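Local atomic coordinates of glutamic acid/alanine-rich protein (Trypanosoma congolense, PDB entry 2Y44), a protein that is a trypanosome cell-surface protein whose helical ectodomain probably forms part of the parasite's surface coat, its precise role not being established. Residues A[5-18]-A[92-106]. Numbering follows the deposited sequence.
Sequences VQTMCDVARQLRAL and SKDAIETTDESLRLL
Met8 and Leu103 interlock as reciprocal knobs into holes where the N-terminal helix of this all-helical ectodomain packs roughly antiparallel on the C-terminal part of long helix 57-107, the axes 9.5 Å apart at closest. Met8 enters among Thr99, Ser102, Leu103 and Leu106; its CG leaves anti to the backbone N (chi1 174°), and a bend at the thioether brings CE tip to tip with Leu106 CD1 at 4.0 Å. Leu103 fills the hole of Val5, Met8, Cys9 and Ala12, its CD1 3.7 Å from Ala12 CB. Ala12 CB also meets Thr99 CG2 at a tight 3.4 Å, while Thr99 OG1 donates a hydrogen bond to Ala95 O (2.8 Å) in its own helix. Further along, Leu15 CB lies 3.6 Å from Ile96 CG1, and Leu18 CD1 rests on Ser92 CB.

The polar link is a side-on salt bridge: Arg16 NE and NH2 both grip Asp100 OD1, each at 2.9 Å, from one face of the carboxylate, whose plane is turned 52° from the guanidinium. The bridge thus adds a polar clasp to the apolar seam between the helices, while Arg16 NH1, hydrogen-bonded to Cys122 O and Gly124 O, and the Cys9-Cys122 disulfide fasten helix 5-16 to the Cys122 segment.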
loop_
_atom_site.group_PDB
_atom_site.type_symbol
_atom_site.label_atom_id
_atom_site.label_comp_id
_atom_site.label_asym_id
_atom_site.label_seq_id
_atom_site.Cartn_x
_atom_site.Cartn_y
_atom_site.Cartn_z
ATOM N N VAL A 5 -3.948 11.697 24.061
ATOM C CA VAL A 5 -3.105 10.507 24.143
ATOM C C VAL A 5 -3.684 9.380 23.324
ATOM O O VAL A 5 -2.955 8.707 22.588
ATOM C CB VAL A 5 -2.933 10.038 25.582
ATOM C CG1 VAL A 5 -2.125 8.745 25.635
ATOM C CG2 VAL A 5 -2.202 11.128 26.409
ATOM N N GLN A 6 -4.995 9.195 23.426
ATOM C CA GLN A 6 -5.660 8.130 22.692
ATOM C C GLN A 6 -5.666 8.426 21.208
ATOM O O GLN A 6 -5.520 7.536 20.367
ATOM C CB GLN A 6 -7.091 7.971 23.165
ATOM C CG GLN A 6 -7.235 7.276 24.533
ATOM C CD GLN A 6 -6.931 5.755 24.506
ATOM O OE1 GLN A 6 -6.123 5.255 23.703
ATOM N NE2 GLN A 6 -7.616 5.008 25.385
ATOM N N THR A 7 -5.766 9.710 20.877
ATOM C CA THR A 7 -5.753 10.101 19.456
ATOM C C THR A 7 -4.354 9.945 18.837
ATOM O O THR A 7 -4.200 9.486 17.706
ATOM C CB THR A 7 -6.368 11.545 19.321
ATOM O OG1 THR A 7 -7.707 11.514 19.828
ATOM C CG2 THR A 7 -6.413 11.997 17.906
ATOM N N MET A 8 -3.317 10.236 19.623
ATOM C CA MET A 8 -1.937 10.031 19.218
ATOM C C MET A 8 -1.698 8.525 19.079
ATOM O O MET A 8 -0.959 8.099 18.194
ATOM C CB MET A 8 -0.981 10.611 20.268
ATOM C CG MET A 8 0.504 10.307 20.001
ATOM S SD MET A 8 1.659 11.440 20.792
ATOM C CE MET A 8 0.629 12.075 22.167
ATOM N N CYS A 9 -2.315 7.745 19.965
ATOM C CA CYS A 9 -2.229 6.290 19.880
ATOM C C CYS A 9 -2.778 5.765 18.547
ATOM O O CYS A 9 -2.153 4.922 17.921
ATOM C CB CYS A 9 -2.997 5.630 21.032
ATOM S SG CYS A 9 -2.933 3.859 20.839
ATOM N N ASP A 10 -3.937 6.271 18.110
ATOM C CA ASP A 10 -4.484 5.893 16.828
ATOM C C ASP A 10 -3.520 6.204 15.697
ATOM O O ASP A 10 -3.336 5.389 14.790
ATOM C CB ASP A 10 -5.833 6.571 16.610
ATOM C CG ASP A 10 -6.893 6.121 17.629
ATOM O OD1 ASP A 10 -6.717 5.069 18.293
ATOM O OD2 ASP A 10 -7.976 6.772 17.677
ATOM N N VAL A 11 -2.891 7.388 15.747
ATOM C CA VAL A 11 -1.885 7.698 14.728
ATOM C C VAL A 11 -0.735 6.675 14.806
ATOM O O VAL A 11 -0.319 6.146 13.795
ATOM C CB VAL A 11 -1.356 9.135 14.906
ATOM C CG1 VAL A 11 -0.073 9.373 14.099
ATOM C CG2 VAL A 11 -2.430 10.091 14.423
ATOM N N ALA A 12 -0.216 6.428 16.009
ATOM C CA ALA A 12 0.895 5.499 16.145
ATOM C C ALA A 12 0.555 4.111 15.581
ATOM O O ALA A 12 1.370 3.515 14.886
ATOM C CB ALA A 12 1.325 5.392 17.598
ATOM N N ARG A 13 -0.657 3.628 15.841
ATOM C CA ARG A 13 -1.083 2.288 15.308
ATOM C C ARG A 13 -1.157 2.264 13.785
ATOM O O ARG A 13 -0.810 1.262 13.133
ATOM C CB ARG A 13 -2.443 1.883 15.906
ATOM C CG ARG A 13 -2.358 1.602 17.420
ATOM C CD ARG A 13 -3.029 0.279 17.723
ATOM N NE ARG A 13 -2.806 -0.201 19.090
ATOM C CZ ARG A 13 -3.610 0.060 20.118
ATOM N NH1 ARG A 13 -4.656 0.874 19.966
ATOM N NH2 ARG A 13 -3.390 -0.531 21.287
ATOM N N GLN A 14 -1.629 3.371 13.207
ATOM C CA GLN A 14 -1.573 3.558 11.748
ATOM C C GLN A 14 -0.147 3.518 11.204
ATOM O O GLN A 14 0.140 2.776 10.272
ATOM C CB GLN A 14 -2.306 4.852 11.322
ATOM C CG GLN A 14 -3.776 4.889 11.720
ATOM C CD GLN A 14 -4.661 3.989 10.853
ATOM O OE1 GLN A 14 -5.479 3.202 11.364
ATOM N NE2 GLN A 14 -4.519 4.116 9.555
ATOM N N LEU A 15 0.743 4.342 11.764
ATOM C CA LEU A 15 2.140 4.329 11.384
ATOM C C LEU A 15 2.777 2.933 11.525
ATOM O O LEU A 15 3.488 2.462 10.641
ATOM C CB LEU A 15 2.919 5.359 12.206
ATOM C CG LEU A 15 2.558 6.830 11.965
ATOM C CD1 LEU A 15 3.288 7.717 12.958
ATOM C CD2 LEU A 15 2.810 7.266 10.506
ATOM N N ARG A 16 2.560 2.278 12.660
ATOM C CA ARG A 16 3.108 0.934 12.844
ATOM C C ARG A 16 2.613 -0.105 11.820
ATOM O O ARG A 16 3.252 -1.157 11.631
ATOM C CB ARG A 16 2.794 0.428 14.268
ATOM C CG ARG A 16 3.419 1.283 15.330
ATOM C CD ARG A 16 2.799 0.948 16.663
ATOM N NE ARG A 16 3.238 1.836 17.738
ATOM C CZ ARG A 16 2.611 1.909 18.919
ATOM N NH1 ARG A 16 1.491 1.194 19.144
ATOM N NH2 ARG A 16 3.045 2.748 19.849
ATOM N N ALA A 17 1.527 0.206 11.122
ATOM C CA ALA A 17 0.923 -0.743 10.199
ATOM C C ALA A 17 1.469 -0.582 8.781
ATOM O O ALA A 17 1.178 -1.411 7.938
ATOM C CB ALA A 17 -0.608 -0.638 10.208
ATOM N N LEU A 18 2.266 0.469 8.522
ATOM C CA LEU A 18 2.632 0.792 7.133
ATOM C C LEU A 18 3.570 -0.249 6.508
ATOM O O LEU A 18 3.451 -0.542 5.340
ATOM C CB LEU A 18 3.267 2.177 7.001
ATOM C CG LEU A 18 2.442 3.410 7.382
ATOM C CD1 LEU A 18 3.334 4.654 7.463
ATOM C CD2 LEU A 18 1.288 3.583 6.427
ATOM N N SER A 92 8.730 6.693 7.092
ATOM C CA SER A 92 7.950 6.640 8.316
ATOM C C SER A 92 8.742 6.160 9.523
ATOM O O SER A 92 8.225 6.156 10.646
ATOM C CB SER A 92 6.730 5.752 8.146
ATOM O OG SER A 92 7.108 4.477 7.694
ATOM N N LYS A 93 9.965 5.699 9.270
ATOM C CA LYS A 93 10.809 5.135 10.320
ATOM C C LYS A 93 10.939 6.153 11.445
ATOM O O LYS A 93 10.740 5.810 12.618
ATOM C CB LYS A 93 12.204 4.757 9.764
ATOM C CG LYS A 93 13.120 4.102 10.811
ATOM C CD LYS A 93 14.589 3.991 10.301
ATOM C CE LYS A 93 15.499 3.412 11.368
ATOM N NZ LYS A 93 15.169 1.962 11.560
ATOM N N ASP A 94 11.332 7.388 11.110
ATOM C CA ASP A 94 11.555 8.394 12.142
ATOM C C ASP A 94 10.259 8.759 12.867
ATOM O O ASP A 94 10.280 9.006 14.086
ATOM C CB ASP A 94 12.271 9.648 11.608
ATOM C CG ASP A 94 13.742 9.395 11.246
ATOM O OD1 ASP A 94 14.325 8.355 11.647
ATOM O OD2 ASP A 94 14.314 10.257 10.532
ATOM N N ALA A 95 9.142 8.773 12.133
ATOM C CA ALA A 95 7.844 9.123 12.717
ATOM C C ALA A 95 7.360 8.050 13.715
ATOM O O ALA A 95 6.861 8.360 14.783
ATOM C CB ALA A 95 6.798 9.329 11.638
ATOM N N ILE A 96 7.564 6.792 13.368
ATOM C CA ILE A 96 7.265 5.709 14.295
ATOM C C ILE A 96 8.107 5.807 15.559
ATOM O O ILE A 96 7.585 5.759 16.684
ATOM C CB ILE A 96 7.428 4.322 13.639
ATOM C CG1 ILE A 96 6.259 4.065 12.641
ATOM C CG2 ILE A 96 7.439 3.279 14.710
ATOM C CD1 ILE A 96 6.579 2.992 11.558
ATOM N N GLU A 97 9.394 6.057 15.398
ATOM C CA GLU A 97 10.259 6.126 16.570
ATOM C C GLU A 97 9.859 7.292 17.494
ATOM O O GLU A 97 9.753 7.151 18.729
ATOM C CB GLU A 97 11.719 6.259 16.115
ATOM C CG GLU A 97 12.219 4.992 15.422
ATOM C CD GLU A 97 13.713 5.017 15.080
ATOM O OE1 GLU A 97 14.331 6.110 15.103
ATOM O OE2 GLU A 97 14.255 3.934 14.733
ATOM N N THR A 98 9.677 8.462 16.888
ATOM C CA THR A 98 9.267 9.647 17.600
ATOM C C THR A 98 7.930 9.497 18.327
ATOM O O THR A 98 7.789 9.925 19.491
ATOM C CB THR A 98 9.229 10.858 16.617
ATOM O OG1 THR A 98 10.567 11.106 16.163
ATOM C CG2 THR A 98 8.685 12.092 17.321
ATOM N N THR A 99 6.922 8.961 17.629
ATOM C CA THR A 99 5.611 8.811 18.205
ATOM C C THR A 99 5.668 7.775 19.318
ATOM O O THR A 99 5.073 7.960 20.382
ATOM C CB THR A 99 4.595 8.417 17.109
ATOM O OG1 THR A 99 4.612 9.443 16.102
ATOM C CG2 THR A 99 3.167 8.290 17.672
ATOM N N ASP A 100 6.354 6.662 19.063
ATOM C CA ASP A 100 6.440 5.617 20.095
ATOM C C ASP A 100 7.090 6.202 21.351
ATOM O O ASP A 100 6.730 5.850 22.493
ATOM C CB ASP A 100 7.264 4.406 19.613
ATOM C CG ASP A 100 6.527 3.531 18.622
ATOM O OD1 ASP A 100 5.324 3.722 18.422
ATOM O OD2 ASP A 100 7.165 2.631 18.019
ATOM N N GLU A 101 8.098 7.025 21.147
ATOM C CA GLU A 101 8.845 7.555 22.286
ATOM C C GLU A 101 7.978 8.514 23.077
ATOM O O GLU A 101 7.964 8.468 24.317
ATOM C CB GLU A 101 10.135 8.232 21.848
ATOM C CG GLU A 101 10.878 8.944 22.987
ATOM C CD GLU A 101 11.447 7.984 24.040
ATOM O OE1 GLU A 101 11.515 6.746 23.808
ATOM O OE2 GLU A 101 11.867 8.491 25.098
ATOM N N SER A 102 7.207 9.344 22.367
ATOM C CA SER A 102 6.227 10.200 23.064
ATOM C C SER A 102 5.301 9.393 23.968
ATOM O O SER A 102 5.009 9.795 25.109
ATOM C CB SER A 102 5.409 11.046 22.077
ATOM O OG SER A 102 6.240 12.015 21.451
ATOM N N LEU A 103 4.848 8.248 23.464
ATOM C CA LEU A 103 3.818 7.492 24.170
ATOM C C LEU A 103 4.479 6.771 25.336
ATOM O O LEU A 103 3.895 6.713 26.436
ATOM C CB LEU A 103 3.174 6.483 23.233
ATOM C CG LEU A 103 2.086 7.122 22.341
ATOM C CD1 LEU A 103 1.845 6.221 21.131
ATOM C CD2 LEU A 103 0.803 7.443 23.113
ATOM N N ARG A 104 5.690 6.243 25.120
ATOM C CA ARG A 104 6.338 5.511 26.238
ATOM C C ARG A 104 6.734 6.423 27.381
ATOM O O ARG A 104 6.764 5.990 28.532
ATOM C CB ARG A 104 7.486 4.584 25.811
ATOM C CG ARG A 104 8.773 5.234 25.440
ATOM C CD ARG A 104 9.906 4.159 25.240
ATOM N NE ARG A 104 9.513 3.205 24.198
ATOM C CZ ARG A 104 9.799 3.358 22.900
ATOM N NH1 ARG A 104 10.582 4.337 22.504
ATOM N NH2 ARG A 104 9.355 2.498 22.004
ATOM N N LEU A 105 6.992 7.693 27.084
ATOM C CA LEU A 105 7.275 8.671 28.142
ATOM C C LEU A 105 6.018 8.988 28.927
ATOM O O LEU A 105 6.049 9.094 30.166
ATOM C CB LEU A 105 7.909 9.941 27.547
ATOM C CG LEU A 105 9.346 9.795 27.023
ATOM C CD1 LEU A 105 9.697 11.019 26.168
ATOM C CD2 LEU A 105 10.396 9.554 28.178
ATOM N N LEU A 106 4.885 9.043 28.221
ATOM C CA LEU A 106 3.601 9.315 28.872
ATOM C C LEU A 106 3.199 8.152 29.752
ATOM O O LEU A 106 2.501 8.338 30.742
ATOM C CB LEU A 106 2.500 9.599 27.829
ATOM C CG LEU A 106 2.548 10.981 27.180
ATOM C CD1 LEU A 106 1.664 11.018 25.877
ATOM C CD2 LEU A 106 2.063 12.006 28.192
#